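Local coordinates for chaperonin-like RBCX protein 1, chloroplastic (Arabidopsis thaliana, PDB 4GR2) that acts as a homodimeric chaperone in the assembly of Rubisco, the carbon dioxide-fixing enzyme of the chloroplast, at residues His18-Phe23 with Asp57-Leu62. The protein carries 2 engineered substitutions. Numbering follows the deposited sequence.
Sequences HLHDFF and DGDKFL. Engineered in segment 57-62: Leu-62 (natural residue Cys).
His-20 and Asp-59 meet edge-on where helix 11-35 passes the N-terminal turn of helix 58-68 in the all-helical RbcX fold. The local axes come within 10.1 Å at 38°, and across that gap the helices meet through the ends of His-20, Asp-21 and Asp-59 and the backbone at Gly-58. His-20 swings its ring out from the helix, chi1 175° setting CG opposite the backbone N, and CE1 lies 3.1 Å from Asp-59 OD2, at the ring edge and in its plane. The carboxylate stands nearly upright to the ring, the planes 83° apart. Asp-59 also forms a salt bridge through OD1 to Arg-83 and a hydrogen bond through OD2 to Ser-107 of the second subunit, tying the contact to the dimer interface. Were this carboxylate replaced by an alanine's methyl, Arg-83 and Ser-107 of the second subunit would probably each lose their mate here, and the CE1 edge of His-20 its polar neighbour. Asp-21 instead addresses the helix start: its OD1 accepts a weak bond from Gly-58 N (3.4 Å). Asp-57 is the N-cap, its OD1 weakly accepting from Asp-59 N and Lys-60 N. One water bridges the carboxylates of Asp-21 and Asp-57, donating to Asp-21 OD1 at 2.6 Å and Asp-57 OD1 at 2.8 Å, while its oxygen accepts from Asp-59 N.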
loop_
_atom_site.group_PDB
_atom_site.type_symbol
_atom_site.label_atom_id
_atom_site.label_comp_id
_atom_site.label_asym_id
_atom_site.label_seq_id
_atom_site.Cartn_x
_atom_site.Cartn_y
_atom_site.Cartn_z
ATOM N N HIS B 18 4.722 1.852 -2.850
ATOM C CA HIS B 18 4.176 1.840 -1.491
ATOM C C HIS B 18 4.969 0.926 -0.566
ATOM O O HIS B 18 5.237 1.280 0.579
ATOM C CB HIS B 18 2.691 1.426 -1.436
ATOM C CG HIS B 18 2.143 1.391 -0.039
ATOM N ND1 HIS B 18 1.939 2.531 0.707
ATOM C CD2 HIS B 18 1.809 0.353 0.764
ATOM C CE1 HIS B 18 1.475 2.200 1.900
ATOM N NE2 HIS B 18 1.388 0.884 1.961
ATOM N N LEU B 19 5.350 -0.259 -1.054
ATOM C CA LEU B 19 6.178 -1.160 -0.246
ATOM C C LEU B 19 7.555 -0.537 0.080
ATOM O O LEU B 19 7.994 -0.539 1.234
ATOM C CB LEU B 19 6.327 -2.520 -0.934
ATOM C CG LEU B 19 5.007 -3.299 -0.818
ATOM C CD1 LEU B 19 5.010 -4.496 -1.764
ATOM C CD2 LEU B 19 4.771 -3.724 0.643
ATOM N N HIS B 20 8.197 0.023 -0.942
ATOM C CA HIS B 20 9.475 0.738 -0.778
ATOM C C HIS B 20 9.400 1.703 0.419
ATOM O O HIS B 20 10.178 1.600 1.374
ATOM C CB HIS B 20 9.830 1.458 -2.096
ATOM C CG HIS B 20 11.056 2.322 -2.015
ATOM N ND1 HIS B 20 11.051 3.658 -2.363
ATOM C CD2 HIS B 20 12.324 2.040 -1.637
ATOM C CE1 HIS B 20 12.256 4.165 -2.192
ATOM N NE2 HIS B 20 13.047 3.205 -1.746
ATOM N N ASP B 21 8.409 2.597 0.392
ATOM C CA ASP B 21 8.223 3.556 1.473
ATOM C C ASP B 21 7.886 2.869 2.777
ATOM O O ASP B 21 8.376 3.276 3.839
ATOM C CB ASP B 21 7.151 4.608 1.127
ATOM C CG ASP B 21 7.641 5.625 0.110
ATOM O OD1 ASP B 21 8.864 5.929 0.113
ATOM O OD2 ASP B 21 6.803 6.115 -0.687
ATOM N N PHE B 22 7.041 1.842 2.707
ATOM C CA PHE B 22 6.742 1.036 3.896
ATOM C C PHE B 22 8.034 0.425 4.496
ATOM O O PHE B 22 8.214 0.422 5.707
ATOM C CB PHE B 22 5.712 -0.069 3.581
ATOM C CG PHE B 22 5.263 -0.835 4.798
ATOM C CD1 PHE B 22 4.680 -0.169 5.877
ATOM C CD2 PHE B 22 5.449 -2.213 4.883
ATOM C CE1 PHE B 22 4.278 -0.870 7.016
ATOM C CE2 PHE B 22 5.043 -2.920 6.018
ATOM C CZ PHE B 22 4.465 -2.258 7.074
ATOM N N PHE B 23 8.916 -0.095 3.645
ATOM C CA PHE B 23 10.179 -0.681 4.125
ATOM C C PHE B 23 11.097 0.345 4.773
ATOM O O PHE B 23 11.752 0.042 5.775
ATOM C CB PHE B 23 10.912 -1.433 3.010
ATOM C CG PHE B 23 10.186 -2.662 2.543
ATOM C CD1 PHE B 23 9.476 -3.436 3.443
ATOM C CD2 PHE B 23 10.176 -3.015 1.198
ATOM C CE1 PHE B 23 8.785 -4.573 3.014
ATOM C CE2 PHE B 23 9.476 -4.143 0.755
ATOM C CZ PHE B 23 8.785 -4.921 1.674
ATOM N N ASP B 57 7.159 10.469 2.559
ATOM C CA ASP B 57 8.064 10.290 1.411
ATOM C C ASP B 57 9.399 9.893 2.033
ATOM O O ASP B 57 10.186 10.756 2.431
ATOM C CB ASP B 57 8.213 11.569 0.565
ATOM C CG ASP B 57 9.192 11.409 -0.637
ATOM O OD1 ASP B 57 9.959 10.419 -0.737
ATOM O OD2 ASP B 57 9.211 12.319 -1.498
ATOM N N GLY B 58 9.641 8.587 2.116
ATOM C CA GLY B 58 10.814 8.068 2.790
ATOM C C GLY B 58 12.164 8.446 2.215
ATOM O O GLY B 58 13.140 8.561 2.953
ATOM N N ASP B 59 12.263 8.602 0.899
ATOM C CA ASP B 59 13.558 8.975 0.342
ATOM C C ASP B 59 13.881 10.443 0.610
ATOM O O ASP B 59 15.058 10.798 0.808
ATOM C CB ASP B 59 13.647 8.653 -1.143
ATOM C CG ASP B 59 13.840 7.165 -1.396
ATOM O OD1 ASP B 59 13.817 6.395 -0.408
ATOM O OD2 ASP B 59 13.981 6.772 -2.569
ATOM N N LYS B 60 12.843 11.286 0.634
ATOM C CA LYS B 60 13.025 12.698 0.970
ATOM C C LYS B 60 13.451 12.790 2.424
ATOM O O LYS B 60 14.343 13.562 2.756
ATOM C CB LYS B 60 11.749 13.519 0.722
ATOM N N PHE B 61 12.827 11.985 3.281
ATOM C CA PHE B 61 13.215 11.903 4.695
ATOM C C PHE B 61 14.692 11.478 4.860
ATOM O O PHE B 61 15.422 12.034 5.689
ATOM C CB PHE B 61 12.305 10.914 5.422
ATOM C CG PHE B 61 12.748 10.571 6.833
ATOM C CD1 PHE B 61 12.311 11.325 7.914
ATOM C CD2 PHE B 61 13.562 9.456 7.079
ATOM C CE1 PHE B 61 12.689 11.001 9.206
ATOM C CE2 PHE B 61 13.952 9.120 8.376
ATOM C CZ PHE B 61 13.514 9.896 9.443
ATOM N N LEU B 62 15.123 10.489 4.082
ATOM C CA LEU B 62 16.502 10.010 4.191
ATOM C C LEU B 62 17.493 11.026 3.637
ATOM O O LEU B 62 18.571 11.228 4.211
ATOM C CB LEU B 62 16.678 8.658 3.484
ATOM C CG LEU B 62 16.004 7.479 4.203
ATOM C CD1 LEU B 62 16.034 6.247 3.328
ATOM C CD2 LEU B 62 16.702 7.230 5.549
HETATM O O HOH W 1 10.114 7.696 -1.278
#